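Local coordinates for dextranase (Pseudarthrobacter oxydans, PDB 6NZS), which hydrolyses internal (1->6)-alpha-D-glucosidic linkages in dextran, as an endo-acting enzyme of glycoside hydrolase family 49, at residues A[17-22]-A[28-33]; A[70-75]-A[165-170]; A[340-345]-A[351-356]; A[508-511]-A[517-520]; A[522-527]-A[531-536]. All coordinates share one frame; numbering follows the deposited sequence.

Overall arrangement
The five contacts sample two architectures in one chain. Interactions 1 and 2 belong to the N-terminal Ig-like domain, whereas interactions 3, 4 and 5 lie in the parallel beta-solenoid. Interaction 1 and interaction 5 mark the extremes, on opposite sides of the chain's centre with their own centres about 53 Å apart. Interaction 2 comes nearest to bridging the two parts: its nearest atoms are about 8 Å from interaction 4 and about 11 Å from interaction 3, without touching either. Interactions 4 and 5 adjoin in sequence, strand 521-524 following strand 509-510, although their centres are about 25 Å apart. Interaction 3 lies closest to the middle of the chain.

Interaction 1: A[17-22]-A[28-33]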
# COMPACT_ATOMS: atom_id res chain seq x y z
N ASN A 17 -0.92 -27.70 2.51
CA ASN A 17 -1.36 -27.40 3.86
C ASN A 17 -2.38 -26.27 3.91
O ASN A 17 -2.55 -25.64 4.97
CB ASN A 17 -0.15 -27.08 4.74
CG ASN A 17 0.65 -25.90 4.23
OD1 ASN A 17 0.78 -25.70 3.02
ND2 ASN A 17 1.20 -25.12 5.14
N ALA A 18 -3.06 -25.99 2.80
CA ALA A 18 -4.07 -24.94 2.77
C ALA A 18 -5.30 -25.34 3.57
O ALA A 18 -5.65 -26.52 3.67
CB ALA A 18 -4.49 -24.67 1.32
N VAL A 19 -5.97 -24.33 4.13
CA VAL A 19 -7.21 -24.51 4.87
C VAL A 19 -8.19 -23.41 4.48
O VAL A 19 -7.81 -22.28 4.15
CB VAL A 19 -7.01 -24.50 6.40
CG1 VAL A 19 -6.10 -25.64 6.84
CG2 VAL A 19 -6.46 -23.14 6.86
N PHE A 20 -9.48 -23.75 4.51
CA PHE A 20 -10.52 -22.74 4.48
C PHE A 20 -10.79 -22.29 5.91
O PHE A 20 -11.00 -23.12 6.79
CB PHE A 20 -11.80 -23.32 3.88
CG PHE A 20 -11.72 -23.62 2.40
CD1 PHE A 20 -11.50 -22.60 1.48
CD2 PHE A 20 -11.85 -24.92 1.94
CE1 PHE A 20 -11.43 -22.87 0.12
CE2 PHE A 20 -11.78 -25.20 0.58
CZ PHE A 20 -11.57 -24.18 -0.33
N ASN A 21 -10.77 -20.98 6.13
CA ASN A 21 -10.98 -20.44 7.47
C ASN A 21 -11.33 -18.97 7.33
O ASN A 21 -10.47 -18.16 6.94
CB ASN A 21 -9.71 -20.64 8.31
CG ASN A 21 -9.87 -20.18 9.74
OD1 ASN A 21 -10.67 -19.28 10.04
ND2 ASN A 21 -9.08 -20.76 10.65
N THR A 22 -12.57 -18.61 7.65
CA THR A 22 -13.02 -17.22 7.62
C THR A 22 -13.25 -16.66 9.01
O THR A 22 -13.76 -15.54 9.13
CB THR A 22 -14.30 -17.07 6.79
OG1 THR A 22 -15.31 -17.95 7.30
CG2 THR A 22 -14.04 -17.36 5.32
N ASN A 28 -0.06 -22.78 12.83
CA ASN A 28 1.29 -22.39 12.45
C ASN A 28 1.72 -23.03 11.14
O ASN A 28 2.46 -22.43 10.36
CB ASN A 28 2.27 -22.76 13.56
CG ASN A 28 2.17 -21.84 14.75
OD1 ASN A 28 1.33 -20.93 14.78
ND2 ASN A 28 3.02 -22.06 15.75
N ASP A 29 1.23 -24.24 10.87
CA ASP A 29 1.61 -25.00 9.69
C ASP A 29 0.54 -24.97 8.60
O ASP A 29 0.55 -25.83 7.72
CB ASP A 29 1.92 -26.45 10.08
CG ASP A 29 0.75 -27.15 10.76
OD1 ASP A 29 -0.24 -26.47 11.14
OD2 ASP A 29 0.81 -28.39 10.91
N GLU A 30 -0.36 -23.99 8.64
CA GLU A 30 -1.46 -23.88 7.68
C GLU A 30 -1.35 -22.56 6.91
O GLU A 30 -0.77 -21.59 7.39
CB GLU A 30 -2.81 -23.93 8.40
CG GLU A 30 -3.09 -25.27 9.09
CD GLU A 30 -4.37 -25.25 9.89
OE1 GLU A 30 -4.88 -24.15 10.19
OE2 GLU A 30 -4.87 -26.35 10.24
N VAL A 31 -1.93 -22.55 5.71
CA VAL A 31 -2.03 -21.34 4.89
C VAL A 31 -3.51 -21.11 4.57
O VAL A 31 -4.19 -22.03 4.10
CB VAL A 31 -1.23 -21.47 3.59
CG1 VAL A 31 -1.41 -20.23 2.72
CG2 VAL A 31 0.25 -21.71 3.88
N ARG A 32 -4.00 -19.90 4.82
CA ARG A 32 -5.40 -19.59 4.54
C ARG A 32 -5.63 -19.49 3.03
O ARG A 32 -4.98 -18.68 2.36
CB ARG A 32 -5.80 -18.28 5.22
CG ARG A 32 -7.31 -18.16 5.45
CD ARG A 32 -7.73 -16.75 5.89
NE ARG A 32 -7.03 -16.26 7.08
CZ ARG A 32 -7.39 -16.53 8.33
NH1 ARG A 32 -8.44 -17.29 8.59
NH2 ARG A 32 -6.67 -16.02 9.34
N ARG A 33 -6.55 -20.30 2.52
CA ARG A 33 -6.94 -20.28 1.12
C ARG A 33 -8.18 -19.41 0.98
O ARG A 33 -9.05 -19.41 1.85
CB ARG A 33 -7.26 -21.70 0.66
CG ARG A 33 -7.81 -21.78 -0.76
CD ARG A 33 -8.04 -23.21 -1.20
NE ARG A 33 -8.83 -23.24 -2.41
CZ ARG A 33 -9.28 -24.35 -2.99
NH1 ARG A 33 -9.01 -25.53 -2.45
NH2 ARG A 33 -10.02 -24.26 -4.08
O HOH W 1 -10.78 -19.43 3.82
O HOH W 2 -7.42 -23.15 10.54
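N17 starts the pairing by touching D29 and V31 at once. Its ND2 donates to D29 O at 2.8 Å, nearly straight (168°), with the carbonyl oxygen in the plane of the N17 amide, while N17 O accepts from V31 N at 3.2 Å. The side chain can reach the D29 carbonyl because CG sits between the backbone N and the carbonyl carbon of N17 (chi1 59°); ND2 also bonds to T236. A18 pairs with V31 and packs its methyl toward R33 CB, on a face that rests against F54 of strand 51-58. V19 carries the register onward: V19 N donates to V31 O at 2.9 Å and V19 O accepts from R33 N, also at 2.9 Å. The result is a small two-stranded parallel sheet within the Ig-like domain, formed by strands 18-20 and 31-33. On the other face V19 CG1 lies 3.5 Å from E30 CD, the two side chains crossing at about a right angle; E30 OE1 is itself held by G27 N. F20 runs alongside R33, its CZ 3.5 Å from R33 CZ over one face of the guanidinium, the two planes inclined at 39°; R33 NH2 makes a salt bridge with D38. At N21 a water accepts from the backbone N and donates to R33 O, and a second water joins N21 ND2 to E30 OE1. N21 O receives R32 NH1 at 2.8 Å, the oxygen meeting the edge of the guanidinium, while N21 OD1 takes the backbone N-H groups of T23 and G24.

Interaction 2: A[70-75]-A[165-170]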
# COMPACT_ATOMS: atom_id res chain seq x y z
N THR A 70 -8.43 -3.20 24.70
CA THR A 70 -9.80 -2.98 24.28
C THR A 70 -9.97 -1.76 23.39
O THR A 70 -11.04 -1.60 22.79
CB THR A 70 -10.73 -2.83 25.50
OG1 THR A 70 -10.33 -1.70 26.28
CG2 THR A 70 -10.69 -4.08 26.36
N LYS A 71 -8.94 -0.91 23.27
CA LYS A 71 -9.05 0.30 22.47
C LYS A 71 -9.26 -0.05 21.00
O LYS A 71 -9.05 -1.18 20.56
CB LYS A 71 -7.77 1.13 22.61
CG LYS A 71 -6.54 0.49 21.98
CD LYS A 71 -5.34 1.42 22.04
CE LYS A 71 -4.10 0.72 21.49
NZ LYS A 71 -2.88 1.58 21.60
N GLU A 72 -9.67 0.96 20.23
CA GLU A 72 -9.83 0.76 18.80
C GLU A 72 -8.47 0.52 18.16
O GLU A 72 -7.47 1.13 18.53
CB GLU A 72 -10.49 1.99 18.16
CG GLU A 72 -11.98 2.11 18.46
CD GLU A 72 -12.63 3.21 17.65
OE1 GLU A 72 -12.03 4.29 17.53
OE2 GLU A 72 -13.75 2.99 17.14
N ASP A 73 -8.44 -0.40 17.19
CA ASP A 73 -7.21 -0.68 16.45
C ASP A 73 -7.33 -0.38 14.96
O ASP A 73 -6.36 -0.63 14.23
CB ASP A 73 -6.72 -2.12 16.70
CG ASP A 73 -7.74 -3.18 16.30
OD1 ASP A 73 -8.65 -2.89 15.48
OD2 ASP A 73 -7.64 -4.31 16.81
N GLY A 74 -8.46 0.14 14.50
CA GLY A 74 -8.66 0.47 13.10
C GLY A 74 -9.26 -0.64 12.26
O GLY A 74 -9.69 -0.37 11.13
N ALA A 75 -9.32 -1.86 12.78
CA ALA A 75 -9.90 -2.98 12.05
C ALA A 75 -11.36 -3.21 12.41
O ALA A 75 -11.93 -4.22 11.98
CB ALA A 75 -9.09 -4.26 12.31
N SER A 165 -16.96 12.44 14.16
CA SER A 165 -16.33 11.96 12.93
C SER A 165 -17.19 10.99 12.16
O SER A 165 -16.87 10.69 11.00
CB SER A 165 -15.00 11.26 13.25
OG SER A 165 -14.11 12.15 13.88
N GLY A 166 -18.25 10.47 12.75
CA GLY A 166 -18.98 9.38 12.16
C GLY A 166 -18.28 8.06 12.36
O GLY A 166 -17.15 7.97 12.85
N LYS A 167 -18.98 7.00 11.96
CA LYS A 167 -18.46 5.65 11.97
C LYS A 167 -18.93 4.98 10.69
O LYS A 167 -20.01 5.29 10.18
CB LYS A 167 -19.01 4.84 13.16
CG LYS A 167 -18.55 5.35 14.52
CD LYS A 167 -17.22 4.74 14.92
CE LYS A 167 -16.54 5.53 16.03
NZ LYS A 167 -15.07 5.30 16.06
N LEU A 168 -18.12 4.06 10.18
CA LEU A 168 -18.53 3.32 9.00
C LEU A 168 -19.53 2.22 9.35
O LEU A 168 -19.46 1.60 10.41
CB LEU A 168 -17.32 2.71 8.29
CG LEU A 168 -16.43 3.71 7.56
CD1 LEU A 168 -15.33 2.94 6.86
CD2 LEU A 168 -17.21 4.55 6.56
N THR A 169 -20.46 1.99 8.43
CA THR A 169 -21.47 0.95 8.59
C THR A 169 -21.89 0.49 7.20
O THR A 169 -21.73 1.21 6.21
CB THR A 169 -22.67 1.48 9.37
OG1 THR A 169 -23.67 0.46 9.47
CG2 THR A 169 -23.27 2.69 8.67
N THR A 170 -22.42 -0.73 7.12
CA THR A 170 -23.01 -1.19 5.88
C THR A 170 -24.48 -0.82 5.76
O THR A 170 -25.09 -1.09 4.72
CB THR A 170 -22.85 -2.71 5.71
OG1 THR A 170 -23.44 -3.37 6.83
CG2 THR A 170 -21.39 -3.09 5.62
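K167 and E72 alone join these two segments, and they do so by one ion pair. Along 165-170 the chain first passes S165, whose OG bonds to D442 and K444 in the loop after strand 423-435, and G166 then leads to the lysine. K167 points its first bond neither toward nor away from 70-75, yet its ammonium arrives there: the chain bends at chi2 (-87°), then runs out extended to the carboxylate. NZ lies 2.9 Å from E72 OE2, with E72 OE1 farther off at 3.5 Å from NZ. The bond uses the syn lone pair of OE2, the side facing the other oxygen. E72 approaches from the opposite direction, its chain extended beyond CG. At the other end of the lysine its backbone N bonds to D160 OD1, and L168 and T169 then form a short strand antiparallel to 154-159. The glutamate's own loop is shaped just past it by an Asx turn, in which D73 OD1 accepts from A75 N at 3.0 Å, ahead of helix 76-81. With a single oxygen engaged, at the surface and with little area buried, the pairing is chiefly electrostatic, and solvent would be expected to screen much of its strength.

Interaction 3: A[340-345]-A[351-356]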
# COMPACT_ATOMS: atom_id res chain seq x y z
N HIS A 340 3.92 -0.56 11.36
CA HIS A 340 4.48 -0.02 10.12
C HIS A 340 5.16 -1.12 9.31
O HIS A 340 5.78 -2.04 9.87
CB HIS A 340 5.52 1.06 10.39
CG HIS A 340 5.02 2.23 11.17
ND1 HIS A 340 5.86 3.23 11.62
CD2 HIS A 340 3.77 2.58 11.56
CE1 HIS A 340 5.15 4.13 12.27
NE2 HIS A 340 3.88 3.76 12.26
N SER A 341 5.09 -0.99 7.98
CA SER A 341 5.68 -2.00 7.10
C SER A 341 7.20 -1.93 7.06
O SER A 341 7.86 -2.98 7.01
CB SER A 341 5.11 -1.86 5.68
OG SER A 341 5.43 -0.59 5.10
N PHE A 342 7.77 -0.73 7.08
CA PHE A 342 9.15 -0.61 6.62
C PHE A 342 9.77 0.63 7.25
O PHE A 342 9.16 1.70 7.24
CB PHE A 342 9.16 -0.47 5.09
CG PHE A 342 10.53 -0.35 4.50
CD1 PHE A 342 11.14 0.89 4.39
CD2 PHE A 342 11.21 -1.48 4.08
CE1 PHE A 342 12.42 1.00 3.87
CE2 PHE A 342 12.50 -1.37 3.56
CZ PHE A 342 13.09 -0.13 3.46
N VAL A 343 11.01 0.50 7.76
CA VAL A 343 11.73 1.65 8.29
C VAL A 343 13.23 1.41 8.19
O VAL A 343 13.71 0.27 8.20
CB VAL A 343 11.33 1.99 9.75
CG1 VAL A 343 11.98 1.03 10.74
CG2 VAL A 343 11.70 3.44 10.09
N VAL A 344 13.97 2.50 8.05
CA VAL A 344 15.42 2.51 8.11
C VAL A 344 15.80 3.55 9.15
O VAL A 344 15.29 4.67 9.12
CB VAL A 344 16.04 2.88 6.75
CG1 VAL A 344 17.56 2.95 6.86
CG2 VAL A 344 15.61 1.89 5.67
N TYR A 345 16.68 3.17 10.07
CA TYR A 345 17.24 4.11 11.02
C TYR A 345 18.74 4.22 10.79
O TYR A 345 19.37 3.28 10.32
CB TYR A 345 17.00 3.65 12.45
CG TYR A 345 15.56 3.75 12.89
CD1 TYR A 345 14.88 4.96 12.86
CD2 TYR A 345 14.87 2.63 13.32
CE1 TYR A 345 13.56 5.05 13.26
CE2 TYR A 345 13.55 2.71 13.72
CZ TYR A 345 12.90 3.92 13.68
OH TYR A 345 11.59 4.00 14.08
N PHE A 351 21.23 5.46 2.21
CA PHE A 351 20.62 4.13 2.14
C PHE A 351 19.68 4.12 0.94
O PHE A 351 18.50 4.47 1.04
CB PHE A 351 19.89 3.78 3.44
CG PHE A 351 19.60 2.32 3.58
CD1 PHE A 351 20.55 1.45 4.10
CD2 PHE A 351 18.37 1.81 3.18
CE1 PHE A 351 20.28 0.10 4.22
CE2 PHE A 351 18.09 0.46 3.30
CZ PHE A 351 19.04 -0.40 3.82
N HIS A 352 20.20 3.71 -0.21
CA HIS A 352 19.54 3.93 -1.49
C HIS A 352 18.77 2.70 -1.90
O HIS A 352 19.36 1.63 -2.14
CB HIS A 352 20.57 4.35 -2.53
CG HIS A 352 21.42 5.49 -2.06
ND1 HIS A 352 20.90 6.72 -1.74
CD2 HIS A 352 22.75 5.57 -1.81
CE1 HIS A 352 21.87 7.52 -1.32
NE2 HIS A 352 23.00 6.85 -1.36
N MET A 353 17.45 2.84 -2.02
CA MET A 353 16.56 1.70 -2.22
C MET A 353 16.15 1.57 -3.68
O MET A 353 15.91 2.57 -4.37
CB MET A 353 15.31 1.87 -1.36
CG MET A 353 15.62 1.96 0.12
SD MET A 353 14.26 2.62 1.08
CE MET A 353 12.93 1.54 0.52
N ASN A 354 16.08 0.33 -4.14
CA ASN A 354 15.59 0.01 -5.48
C ASN A 354 14.46 -1.00 -5.26
O ASN A 354 14.72 -2.19 -5.06
CB ASN A 354 16.72 -0.57 -6.34
CG ASN A 354 16.27 -0.96 -7.72
OD1 ASN A 354 15.17 -0.63 -8.15
ND2 ASN A 354 17.12 -1.70 -8.43
N VAL A 355 13.22 -0.51 -5.29
CA VAL A 355 12.04 -1.29 -4.92
C VAL A 355 11.27 -1.60 -6.19
O VAL A 355 10.97 -0.69 -6.97
CB VAL A 355 11.16 -0.52 -3.94
CG1 VAL A 355 9.98 -1.39 -3.49
CG2 VAL A 355 11.96 -0.06 -2.72
N GLU A 356 10.92 -2.87 -6.40
CA GLU A 356 10.09 -3.16 -7.57
C GLU A 356 9.29 -4.44 -7.35
O GLU A 356 9.74 -5.38 -6.70
CB GLU A 356 10.90 -3.27 -8.86
CG GLU A 356 11.89 -4.37 -8.87
CD GLU A 356 13.08 -4.01 -9.73
OE1 GLU A 356 12.91 -3.40 -10.80
OE2 GLU A 356 14.20 -4.33 -9.32
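M353 pushes its terminal methyl against F342, and this is the tighter half of the contact. CE comes to 3.4 Å from F342 CZ and lies just as near CE1, so the methyl straddles one ring bond. SD follows at 4.8 Å from the centroid of the F342 ring, in an oblique Met-aromatic contact. The bend at chi3 (52°) folds the thioether so that sulfur and methyl both meet the phenyl group. V344 and F351 fit less closely: V344 CG1 stands over the face of the F351 ring, 4.1 Å from its centroid and 21° off the normal, a CH-pi contact, while CG2 reaches F351 CD2 at 3.7 Å. The backbones stay well apart, with V344 CA and F351 CA 8.1 Å from each other, and no hydrogen bond crosses. Toward V355 the segments diverge and direct contact ceases, although the region remains buried. There I371, from the short strand 371-372, touches F342, M353 and V355 together. The four side chains thus pack inside the beta-solenoid, between strand 342-346 and strand 351-361: the first lies beside 316-320, the second pairs in parallel with 325-335, and L327 of 325-335 meets both F342 and F351.

Interaction 4: A[508-511]-A[517-520]; sequences DAWN and SQVS
The W510 and Q518 CA atoms are 7.7 Å apart, and no backbone hydrogen bond joins the segments. The Q518 side chain makes the link, extended beyond CG, and brings its amide up to W510 CB and the two oxygens of N511. NE2 is the gripping atom: it donates to N511 O at 2.9 Å and to N511 OD1, likewise 2.9 Å from NE2. Both oxygens lie almost in the plane of the Q518 amide, so the two N-H groups share the work. The bond to OD1 is the straighter, at 153° against 131° for the main-chain oxygen. N511 can present both acceptors because its CG turns between the backbone N and the carbonyl carbon (chi1 66°), carrying OD1 to the side where its own carbonyl oxygen lies. The other end of the amide is used as well, since Q518 OE1 accepts from R571 NE, and this fixes which way round the group sits. Beside it W510 CB packs 3.6 Å from Q518 NE2, while the indole NE1 bonds to L569 O. N511 OD1 also accepts from L513 N, two residues on, as in an Asx turn. Strand 509-510 pairs in parallel with 484-485 just after a corner at D508, and the arrangement is that of a glutamine amide closing a connecting loop between parallel strands of a beta-solenoid by side-chain hydrogen bonds.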
# COMPACT_ATOMS: atom_id res chain seq x y z
N ASP A 508 -13.05 10.43 -9.73
CA ASP A 508 -14.34 10.07 -10.33
C ASP A 508 -15.48 10.88 -9.73
O ASP A 508 -16.33 11.40 -10.45
CB ASP A 508 -14.63 8.58 -10.14
CG ASP A 508 -13.96 7.70 -11.17
OD1 ASP A 508 -13.32 8.23 -12.09
OD2 ASP A 508 -14.10 6.47 -11.06
N ALA A 509 -15.53 10.97 -8.40
CA ALA A 509 -16.68 11.58 -7.74
C ALA A 509 -16.31 11.90 -6.30
O ALA A 509 -15.40 11.29 -5.73
CB ALA A 509 -17.89 10.63 -7.75
N TRP A 510 -17.02 12.86 -5.73
CA TRP A 510 -16.98 13.03 -4.28
C TRP A 510 -17.98 12.09 -3.63
O TRP A 510 -18.95 11.64 -4.24
CB TRP A 510 -17.34 14.46 -3.88
CG TRP A 510 -16.44 15.51 -4.47
CD1 TRP A 510 -16.83 16.56 -5.25
CD2 TRP A 510 -15.02 15.62 -4.31
NE1 TRP A 510 -15.73 17.31 -5.60
CE2 TRP A 510 -14.61 16.76 -5.04
CE3 TRP A 510 -14.06 14.86 -3.63
CZ2 TRP A 510 -13.27 17.15 -5.11
CZ3 TRP A 510 -12.73 15.25 -3.70
CH2 TRP A 510 -12.35 16.39 -4.44
N ASN A 511 -17.74 11.80 -2.35
CA ASN A 511 -18.64 10.94 -1.59
C ASN A 511 -19.84 11.73 -1.07
O ASN A 511 -20.06 12.90 -1.41
CB ASN A 511 -17.86 10.19 -0.51
CG ASN A 511 -17.29 11.12 0.57
OD1 ASN A 511 -17.79 12.22 0.80
ND2 ASN A 511 -16.24 10.66 1.24
N SER A 517 -16.94 18.94 4.57
CA SER A 517 -16.04 17.86 4.96
C SER A 517 -15.11 17.46 3.83
O SER A 517 -14.19 16.67 4.05
CB SER A 517 -16.83 16.62 5.37
OG SER A 517 -17.72 16.89 6.44
N GLN A 518 -15.35 17.97 2.63
CA GLN A 518 -14.60 17.61 1.43
C GLN A 518 -13.62 18.68 1.02
O GLN A 518 -13.03 18.60 -0.06
CB GLN A 518 -15.59 17.32 0.30
CG GLN A 518 -16.55 16.21 0.66
CD GLN A 518 -17.67 16.04 -0.34
OE1 GLN A 518 -18.09 16.99 -1.01
NE2 GLN A 518 -18.18 14.81 -0.44
N VAL A 519 -13.39 19.67 1.89
CA VAL A 519 -12.60 20.84 1.51
C VAL A 519 -11.14 20.48 1.34
O VAL A 519 -10.60 19.61 2.04
CB VAL A 519 -12.79 21.93 2.58
CG1 VAL A 519 -12.12 21.54 3.89
CG2 VAL A 519 -12.25 23.28 2.09
N SER A 520 -10.49 21.15 0.40
CA SER A 520 -9.04 21.12 0.27
C SER A 520 -8.47 22.38 0.92
O SER A 520 -9.07 23.45 0.83
CB SER A 520 -8.64 21.06 -1.20
OG SER A 520 -8.81 19.73 -1.71

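Interaction 5: A[522-527]-A[531-536]; sequences LKRYTN and EKVTIG
R524 lies across residues 532-535 and supplies the widest part of the contact. Its NH1 donates to V533 O at 2.9 Å, K532 CD sits over one face of the guanidinium, and the arginine's CG packs 3.5 Å from I535 CD1. The same methyl meets L522 CD1 at 3.6 Å, tip to tip. The bend at chi3 (-68°) turns the guanidinium toward V533 O. K532 NZ comes within 4.0 Å of R524 NH2; E577 makes a salt bridge with the lysine and a long, weak ion pair with the arginine, which probably offsets their like charge. Farther along, the backbones hold themselves: V533 N donates to Y525 O at 3.0 Å, and N527 N donates to E531 O. N527 OD1 returns the grip by accepting from E531 N at 2.8 Å, closing the loop between the segments. T526 CG2 presses closely on K532 CG, 3.5 Å away. Outside this shell L522 rests on V491 of the neighbouring strand, and T534 N is held by D496. The two segments run 152° apart end to end, a hairpin-like return bearing one bridge, T526 with K532, just past strand 521-524, an outermost strand of a six-stranded parallel sheet of the beta-solenoid.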
# COMPACT_ATOMS: atom_id res chain seq x y z
N LEU A 522 -4.87 24.83 2.17
CA LEU A 522 -3.48 25.27 1.96
C LEU A 522 -3.24 26.37 2.98
O LEU A 522 -3.79 27.47 2.84
CB LEU A 522 -3.30 25.79 0.54
CG LEU A 522 -1.89 26.28 0.18
CD1 LEU A 522 -0.87 25.14 0.22
CD2 LEU A 522 -1.91 26.90 -1.19
N LYS A 523 -2.43 26.08 4.01
CA LYS A 523 -2.27 26.98 5.14
C LYS A 523 -0.80 27.07 5.51
O LYS A 523 -0.08 26.07 5.44
CB LYS A 523 -3.04 26.46 6.36
CG LYS A 523 -4.55 26.36 6.15
CD LYS A 523 -5.28 25.99 7.44
CE LYS A 523 -6.78 25.94 7.23
NZ LYS A 523 -7.34 27.31 7.04
N ARG A 524 -0.36 28.26 5.91
CA ARG A 524 1.02 28.50 6.32
C ARG A 524 1.07 28.57 7.85
O ARG A 524 0.46 29.45 8.46
CB ARG A 524 1.53 29.82 5.72
CG ARG A 524 1.50 29.85 4.21
CD ARG A 524 2.22 31.05 3.63
NE ARG A 524 1.54 32.32 3.90
CZ ARG A 524 2.13 33.39 4.41
NH1 ARG A 524 3.42 33.37 4.72
NH2 ARG A 524 1.43 34.50 4.62
N TYR A 525 1.78 27.63 8.45
CA TYR A 525 1.97 27.63 9.90
C TYR A 525 3.19 28.48 10.26
O TYR A 525 3.94 28.94 9.39
CB TYR A 525 2.06 26.20 10.43
CG TYR A 525 0.71 25.49 10.55
CD1 TYR A 525 -0.44 26.04 9.98
CD2 TYR A 525 0.58 24.30 11.24
CE1 TYR A 525 -1.67 25.41 10.09
CE2 TYR A 525 -0.65 23.66 11.37
CZ TYR A 525 -1.76 24.23 10.79
OH TYR A 525 -2.99 23.60 10.90
N THR A 526 3.38 28.71 11.56
CA THR A 526 4.47 29.53 12.07
C THR A 526 5.36 28.72 13.00
O THR A 526 5.03 27.61 13.41
CB THR A 526 3.96 30.76 12.84
OG1 THR A 526 3.52 30.35 14.15
CG2 THR A 526 2.82 31.44 12.12
N ASN A 527 6.51 29.31 13.35
CA ASN A 527 7.30 28.81 14.47
C ASN A 527 6.74 29.41 15.76
O ASN A 527 5.82 30.23 15.72
CB ASN A 527 8.78 29.10 14.24
CG ASN A 527 9.10 30.59 14.15
OD1 ASN A 527 8.30 31.45 14.52
ND2 ASN A 527 10.29 30.89 13.64
N GLU A 531 6.90 33.52 13.20
CA GLU A 531 7.32 33.70 11.82
C GLU A 531 6.68 32.63 10.95
O GLU A 531 6.82 31.43 11.22
CB GLU A 531 8.84 33.61 11.72
CG GLU A 531 9.38 33.81 10.31
CD GLU A 531 10.88 33.60 10.22
OE1 GLU A 531 11.53 33.45 11.27
OE2 GLU A 531 11.40 33.58 9.08
N LYS A 532 5.98 33.06 9.90
CA LYS A 532 5.25 32.15 9.03
C LYS A 532 6.19 31.54 7.99
O LYS A 532 7.06 32.22 7.45
CB LYS A 532 4.15 32.90 8.28
CG LYS A 532 2.83 32.98 9.01
CD LYS A 532 1.67 33.15 8.05
CE LYS A 532 0.57 33.99 8.68
NZ LYS A 532 -0.69 33.92 7.91
N VAL A 533 5.98 30.26 7.70
CA VAL A 533 6.59 29.70 6.49
C VAL A 533 5.98 30.39 5.27
O VAL A 533 4.90 30.99 5.33
CB VAL A 533 6.43 28.17 6.38
CG1 VAL A 533 6.98 27.49 7.62
CG2 VAL A 533 4.96 27.80 6.16
N THR A 534 6.69 30.30 4.16
CA THR A 534 6.24 30.88 2.90
C THR A 534 5.87 29.78 1.92
O THR A 534 6.48 28.70 1.91
CB THR A 534 7.33 31.77 2.30
OG1 THR A 534 8.46 30.96 1.95
CG2 THR A 534 7.77 32.82 3.30
N ILE A 535 4.86 30.04 1.11
CA ILE A 535 4.56 29.24 -0.07
C ILE A 535 4.97 30.05 -1.28
O ILE A 535 4.64 31.24 -1.38
CB ILE A 535 3.08 28.83 -0.13
CG1 ILE A 535 2.69 28.10 1.15
CG2 ILE A 535 2.84 27.95 -1.35
CD1 ILE A 535 1.22 27.89 1.28
N GLY A 536 5.71 29.42 -2.18
CA GLY A 536 6.22 30.14 -3.33
C GLY A 536 5.12 30.79 -4.15
O GLY A 536 3.95 30.40 -4.11
O HOH W 3 5.93 34.64 5.24